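Local structure of peroxisomal acyl-coenzyme A oxidase 1 (Arabidopsis thaliana, 1W07) at residues 128-140 with 176-189. The protein catalyses the FAD-dependent desaturation of long- and medium-chain acyl-CoAs to 2-trans-enoyl-CoAs in peroxisomal beta-oxidation, passing the electrons to oxygen to give hydrogen peroxide. The protein carries 1 engineered substitution. Residues are numbered along the deposited sequence; the frame is centred on the assembly and turned at random.
With FAD (flavin-adenine dinucleotide), chain I.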
loop_
_atom_site.group_PDB
_atom_site.type_symbol
_atom_site.label_atom_id
_atom_site.label_comp_id
_atom_site.label_asym_id
_atom_site.label_seq_id
_atom_site.Cartn_x
_atom_site.Cartn_y
_atom_site.Cartn_z
ATOM N N LYS B 128 33.599 -9.866 -17.796
ATOM C CA LYS B 128 34.744 -9.064 -17.369
ATOM C C LYS B 128 34.303 -7.613 -17.212
ATOM O O LYS B 128 35.039 -6.768 -16.706
ATOM C CB LYS B 128 35.875 -9.165 -18.391
ATOM N N MET B 129 33.083 -7.337 -17.657
ATOM C CA MET B 129 32.508 -6.001 -17.576
ATOM C C MET B 129 33.186 -5.005 -18.526
ATOM O O MET B 129 33.240 -3.810 -18.232
ATOM C CB MET B 129 32.597 -5.471 -16.140
ATOM C CG MET B 129 31.983 -6.385 -15.077
ATOM S SD MET B 129 30.230 -6.097 -14.761
ATOM C CE MET B 129 30.234 -4.372 -14.523
ATOM N N GLN B 130 33.699 -5.494 -19.657
ATOM C CA GLN B 130 34.325 -4.623 -20.646
ATOM C C GLN B 130 33.178 -3.902 -21.346
ATOM O O GLN B 130 33.375 -2.962 -22.122
ATOM C CB GLN B 130 35.146 -5.434 -21.653
ATOM C CG GLN B 130 36.271 -6.245 -21.025
ATOM C CD GLN B 130 37.102 -6.971 -22.059
ATOM O OE1 GLN B 130 37.805 -6.346 -22.853
ATOM N NE2 GLN B 130 37.019 -8.295 -22.063
ATOM N N ILE B 131 31.970 -4.377 -21.058
ATOM C CA ILE B 131 30.738 -3.785 -21.564
ATOM C C ILE B 131 29.693 -3.951 -20.455
ATOM O O ILE B 131 29.820 -4.829 -19.600
ATOM C CB ILE B 131 30.216 -4.483 -22.833
ATOM C CG1 ILE B 131 29.820 -5.920 -22.510
ATOM C CG2 ILE B 131 31.281 -4.448 -23.920
ATOM C CD1 ILE B 131 29.043 -6.593 -23.617
ATOM N N ILE B 132 28.680 -3.093 -20.464
ATOM C CA ILE B 132 27.613 -3.147 -19.475
ATOM C C ILE B 132 26.306 -3.207 -20.253
ATOM O O ILE B 132 25.992 -2.313 -21.042
ATOM C CB ILE B 132 27.647 -1.902 -18.536
ATOM C CG1 ILE B 132 28.926 -1.929 -17.698
ATOM C CG2 ILE B 132 26.442 -1.903 -17.606
ATOM C CD1 ILE B 132 29.124 -0.699 -16.833
ATOM N N GLY B 133 25.548 -4.278 -20.039
ATOM C CA GLY B 133 24.308 -4.444 -20.772
ATOM C C GLY B 133 23.042 -4.389 -19.949
ATOM O O GLY B 133 23.065 -4.529 -18.723
ATOM N N CYS B 134 21.929 -4.180 -20.643
ATOM C CA CYS B 134 20.623 -4.104 -20.010
ATOM C C CYS B 134 19.648 -4.906 -20.869
ATOM O O CYS B 134 19.996 -5.319 -21.973
ATOM C CB CYS B 134 20.172 -2.645 -19.900
ATOM S SG CYS B 134 20.150 -1.711 -21.452
ATOM N N TYR B 135 18.440 -5.121 -20.353
ATOM C CA TYR B 135 17.397 -5.890 -21.035
ATOM C C TYR B 135 16.341 -4.920 -21.567
ATOM O O TYR B 135 15.453 -4.504 -20.825
ATOM C CB TYR B 135 16.755 -6.856 -20.031
ATOM C CG TYR B 135 15.923 -7.954 -20.635
ATOM C CD1 TYR B 135 16.525 -9.087 -21.180
ATOM C CD2 TYR B 135 14.528 -7.859 -20.678
ATOM C CE1 TYR B 135 15.761 -10.093 -21.753
ATOM C CE2 TYR B 135 13.764 -8.867 -21.252
ATOM C CZ TYR B 135 14.390 -9.976 -21.790
ATOM O OH TYR B 135 13.639 -10.960 -22.392
ATOM N N ALA B 136 16.425 -4.573 -22.850
ATOM C CA ALA B 136 15.487 -3.621 -23.434
ATOM C C ALA B 136 14.346 -4.281 -24.197
ATOM O O ALA B 136 14.401 -4.460 -25.419
ATOM C CB ALA B 136 16.229 -2.638 -24.329
ATOM N N GLN B 137 13.303 -4.645 -23.464
ATOM C CA GLN B 137 12.166 -5.283 -24.099
ATOM C C GLN B 137 10.952 -4.353 -24.076
ATOM O O GLN B 137 10.458 -3.937 -25.118
ATOM C CB GLN B 137 11.875 -6.607 -23.379
ATOM C CG GLN B 137 10.617 -7.335 -23.822
ATOM C CD GLN B 137 10.491 -8.707 -23.179
ATOM O OE1 GLN B 137 11.250 -9.623 -23.492
ATOM N NE2 GLN B 137 9.546 -8.849 -22.255
ATOM N N THR B 138 10.496 -4.016 -22.878
ATOM C CA THR B 138 9.329 -3.162 -22.703
ATOM C C THR B 138 9.400 -1.818 -23.431
ATOM O O THR B 138 10.459 -1.203 -23.539
ATOM C CB THR B 138 9.073 -2.919 -21.204
ATOM O OG1 THR B 138 8.818 -4.181 -20.579
ATOM C CG2 THR B 138 7.882 -1.998 -20.994
ATOM N N GLU B 139 8.248 -1.376 -23.922
ATOM C CA GLU B 139 8.139 -0.106 -24.620
ATOM C C GLU B 139 7.026 0.693 -23.955
ATOM O O GLU B 139 6.308 0.180 -23.104
ATOM C CB GLU B 139 7.791 -0.322 -26.107
ATOM C CG GLU B 139 8.556 -1.474 -26.761
ATOM C CD GLU B 139 8.329 -1.597 -28.271
ATOM O OE1 GLU B 139 7.174 -1.476 -28.734
ATOM O OE2 GLU B 139 9.318 -1.843 -28.987
ATOM N N LEU B 140 6.890 1.950 -24.356
ATOM C CA LEU B 140 5.849 2.816 -23.822
ATOM C C LEU B 140 4.482 2.169 -23.974
ATOM O O LEU B 140 3.689 2.127 -23.034
ATOM C CB LEU B 140 5.842 4.168 -24.544
ATOM C CG LEU B 140 6.658 5.287 -23.892
ATOM C CD1 LEU B 140 6.776 6.484 -24.831
ATOM C CD2 LEU B 140 5.986 5.689 -22.586
ATOM N N PRO B 176 13.602 -0.216 -18.992
ATOM C CA PRO B 176 14.834 -0.975 -18.792
ATOM C C PRO B 176 15.821 -0.442 -17.743
ATOM O O PRO B 176 16.346 0.664 -17.870
ATOM C CB PRO B 176 15.422 -1.035 -20.193
ATOM C CG PRO B 176 14.165 -1.223 -21.031
ATOM C CD PRO B 176 13.274 -0.136 -20.432
ATOM N N GLY B 177 16.061 -1.237 -16.702
ATOM C CA GLY B 177 16.997 -0.840 -15.660
ATOM C C GLY B 177 18.418 -0.819 -16.211
ATOM O O GLY B 177 18.794 -1.719 -16.961
ATOM N N GLY B 178 19.187 0.212 -15.855
ATOM C CA GLY B 178 20.568 0.336 -16.303
ATOM C C GLY B 178 20.732 0.916 -17.696
ATOM O O GLY B 178 21.849 1.131 -18.184
ATOM N N LEU B 179 19.604 1.170 -18.345
ATOM C CA LEU B 179 19.594 1.731 -19.686
ATOM C C LEU B 179 19.729 3.245 -19.668
ATOM O O LEU B 179 20.358 3.833 -20.545
ATOM C CB LEU B 179 18.282 1.363 -20.376
ATOM C CG LEU B 179 17.943 2.039 -21.711
ATOM C CD1 LEU B 179 18.945 1.606 -22.789
ATOM C CD2 LEU B 179 16.496 1.681 -22.090
ATOM N N GLY B 180 19.128 3.874 -18.664
ATOM C CA GLY B 180 19.143 5.324 -18.575
ATOM C C GLY B 180 20.456 6.064 -18.748
ATOM O O GLY B 180 20.525 7.036 -19.502
ATOM N N LYS B 181 21.493 5.627 -18.047
ATOM C CA LYS B 181 22.767 6.317 -18.134
ATOM C C LYS B 181 23.994 5.416 -18.137
ATOM O O LYS B 181 25.072 5.850 -18.541
ATOM C CB LYS B 181 22.894 7.306 -16.965
ATOM C CG LYS B 181 21.819 8.403 -16.932
ATOM C CD LYS B 181 21.902 9.341 -18.138
ATOM C CE LYS B 181 20.652 10.213 -18.247
ATOM N NZ LYS B 181 20.669 11.059 -19.475
ATOM N N VAL B 182 23.838 4.156 -17.739
ATOM C CA VAL B 182 24.992 3.278 -17.634
ATOM C C VAL B 182 25.339 2.331 -18.768
ATOM O O VAL B 182 26.460 2.367 -19.274
ATOM C CB VAL B 182 24.902 2.452 -16.340
ATOM C CG1 VAL B 182 26.175 1.584 -16.148
ATOM C CG2 VAL B 182 24.684 3.404 -15.176
ATOM N N SER B 183 24.395 1.474 -19.146
ATOM C CA SER B 183 24.655 0.482 -20.170
ATOM C C SER B 183 25.255 1.017 -21.454
ATOM O O SER B 183 24.847 2.063 -21.967
ATOM C CB SER B 183 23.386 -0.303 -20.489
ATOM O OG SER B 183 23.035 -1.148 -19.402
ATOM N N THR B 184 26.244 0.293 -21.965
ATOM C CA THR B 184 26.897 0.665 -23.213
ATOM C C THR B 184 26.295 -0.194 -24.320
ATOM O O THR B 184 26.305 0.191 -25.486
ATOM C CB THR B 184 28.424 0.404 -23.173
ATOM O OG1 THR B 184 28.678 -0.993 -22.959
ATOM C CG2 THR B 184 29.074 1.214 -22.064
ATOM N N HIS B 185 25.759 -1.350 -23.927
ATOM C CA HIS B 185 25.154 -2.298 -24.852
ATOM C C HIS B 185 23.818 -2.787 -24.292
ATOM O O HIS B 185 23.485 -2.562 -23.123
ATOM C CB HIS B 185 26.066 -3.526 -25.063
ATOM C CG HIS B 185 27.347 -3.231 -25.784
ATOM N ND1 HIS B 185 28.357 -2.471 -25.237
ATOM C CD2 HIS B 185 27.772 -3.585 -27.022
ATOM C CE1 HIS B 185 29.346 -2.364 -26.108
ATOM N NE2 HIS B 185 29.014 -3.032 -27.199
ATOM N N ALA B 186 23.061 -3.481 -25.129
ATOM C CA ALA B 186 21.791 -4.008 -24.674
ATOM C C ALA B 186 21.209 -5.062 -25.583
ATOM O O ALA B 186 21.464 -5.081 -26.788
ATOM C CB ALA B 186 20.788 -2.879 -24.519
ATOM N N VAL B 187 20.440 -5.963 -24.992
ATOM C CA VAL B 187 19.761 -6.953 -25.799
ATOM C C VAL B 187 18.410 -6.311 -26.122
ATOM O O VAL B 187 17.574 -6.127 -25.229
ATOM C CB VAL B 187 19.542 -8.271 -25.036
ATOM C CG1 VAL B 187 18.624 -9.186 -25.841
ATOM C CG2 VAL B 187 20.875 -8.956 -24.812
ATOM N N VAL B 188 18.219 -5.933 -27.383
ATOM C CA VAL B 188 16.967 -5.306 -27.803
ATOM C C VAL B 188 16.010 -6.301 -28.464
ATOM O O VAL B 188 16.421 -7.114 -29.293
ATOM C CB VAL B 188 17.225 -4.145 -28.795
ATOM C CG1 VAL B 188 15.883 -3.503 -29.229
ATOM C CG2 VAL B 188 18.178 -3.117 -28.156
ATOM N N TYR B 189 14.735 -6.241 -28.082
ATOM C CA TYR B 189 13.731 -7.129 -28.652
ATOM C C TYR B 189 12.847 -6.359 -29.633
ATOM O O TYR B 189 12.314 -5.295 -29.317
ATOM C CB TYR B 189 12.897 -7.797 -27.542
ATOM C CG TYR B 189 13.700 -8.814 -26.758
ATOM C CD1 TYR B 189 14.520 -8.416 -25.701
ATOM C CD2 TYR B 189 13.721 -10.162 -27.134
ATOM C CE1 TYR B 189 15.343 -9.330 -25.042
ATOM C CE2 TYR B 189 14.551 -11.082 -26.485
ATOM C CZ TYR B 189 15.361 -10.660 -25.442
ATOM O OH TYR B 189 16.225 -11.543 -24.837
HETATM P PA FAD I . -0.387 -3.804 -18.471
HETATM O O1A FAD I . -0.060 -5.200 -18.835
HETATM O O2A FAD I . -0.667 -2.848 -19.563
HETATM O O5B FAD I . -1.622 -3.829 -17.441
HETATM C C5B FAD I . -2.230 -2.617 -16.989
HETATM C C4B FAD I . -3.583 -2.921 -16.337
HETATM O O4B FAD I . -4.387 -3.607 -17.315
HETATM C C3B FAD I . -3.423 -3.877 -15.151
HETATM O O3B FAD I . -4.509 -3.697 -14.239
HETATM C C2B FAD I . -3.510 -5.243 -15.828
HETATM O O2B FAD I . -4.028 -6.215 -14.917
HETATM C C1B FAD I . -4.587 -4.963 -16.880
HETATM N N9A FAD I . -4.486 -5.911 -18.014
HETATM C C8A FAD I . -3.585 -5.871 -18.997
HETATM N N7A FAD I . -3.795 -6.885 -19.838
HETATM C C5A FAD I . -4.833 -7.581 -19.386
HETATM C C6A FAD I . -5.506 -8.709 -19.839
HETATM N N6A FAD I . -5.081 -9.384 -20.902
HETATM N N1A FAD I . -6.617 -9.160 -19.117
HETATM C C2A FAD I . -7.019 -8.481 -17.962
HETATM N N3A FAD I . -6.347 -7.419 -17.556
HETATM C C4A FAD I . -5.279 -6.956 -18.228
HETATM N N1 FAD I . 11.037 -4.090 -18.811
HETATM C C2 FAD I . 12.178 -4.480 -19.525
HETATM O O2 FAD I . 12.074 -4.860 -20.689
HETATM N N3 FAD I . 13.432 -4.416 -18.899
HETATM C C4 FAD I . 13.540 -3.963 -17.579
HETATM O O4 FAD I . 14.643 -3.944 -17.030
HETATM C C4X FAD I . 12.404 -3.557 -16.886
HETATM N N5 FAD I . 12.503 -3.025 -15.592
HETATM C C5X FAD I . 11.371 -2.597 -14.893
HETATM C C6 FAD I . 11.506 -1.970 -13.660
HETATM C C7 FAD I . 10.392 -1.441 -13.018
HETATM C C7M FAD I . 10.584 -0.745 -11.671
HETATM C C8 FAD I . 9.130 -1.546 -13.612
HETATM C C8M FAD I . 7.887 -0.974 -12.927
HETATM C C9 FAD I . 9.000 -2.184 -14.840
HETATM C C9A FAD I . 10.110 -2.714 -15.491
HETATM N N10 FAD I . 10.004 -3.295 -16.762
HETATM C C10 FAD I . 11.156 -3.628 -17.493
HETATM C "C1'" FAD I . 8.682 -3.466 -17.416
HETATM C "C2'" FAD I . 7.950 -4.666 -16.810
HETATM O "O2'" FAD I . 8.776 -5.830 -16.884
HETATM C "C3'" FAD I . 6.592 -4.968 -17.452
HETATM O "O3'" FAD I . 6.766 -5.201 -18.852
HETATM C "C4'" FAD I . 5.583 -3.833 -17.264
HETATM O "O4'" FAD I . 5.751 -3.189 -15.999
HETATM C "C5'" FAD I . 4.168 -4.401 -17.370
HETATM O "O5'" FAD I . 3.205 -3.406 -17.023
HETATM P P FAD I . 2.224 -2.786 -18.132
HETATM O O1P FAD I . 2.382 -1.317 -18.073
HETATM O O2P FAD I . 2.461 -3.478 -19.419
HETATM O O3P FAD I . 0.784 -3.198 -17.552
HETATM O O HOH W 1 17.405 -3.755 -18.196
#
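Cys134 meets Ala186 at the tight side of this parallel strand pair, its SG 3.3 Å from Ala186 CB. With chi1 at 55° that sulfur lies between its own backbone N and carbonyl carbon, where Leu179 and Ser183 also close on it. Val187 N bonds to Cys134 O at 3.1 Å and Ala136 N to Val187 O; the Cys134 N to His185 O bond is weak. At the upstream end Ile132 O takes two donors, Thr184 N at 2.8 Å and His185 N.

Tyr135 and Gln137, on the more open side, are partly exposed. The Tyr135 ring leans obliquely on that of Tyr189, planes 45° apart, and its OH donates to Gln137 OE1 at 3.0 Å. A phenylalanine at Tyr135 would probably leave that amide oxygen without its donor and the Gln137 side chain freer to turn. Mostly backbone binds the flavin here: Tyr135 O accepts from FAD N3 (2.8 Å), Thr138 N and Gln137 N grip O2, and Gly177 N holds O4, while Thr138 OG1 donates to FAD N1 and accepts from the ribityl O3'.

Strand 133-136 runs parallel to strand 185-194 in the mixed sheet of the acyl-CoA dehydrogenase-type middle domain, with helices 98-113 and 116-128 packed against Ile132 and Ile131 respectively.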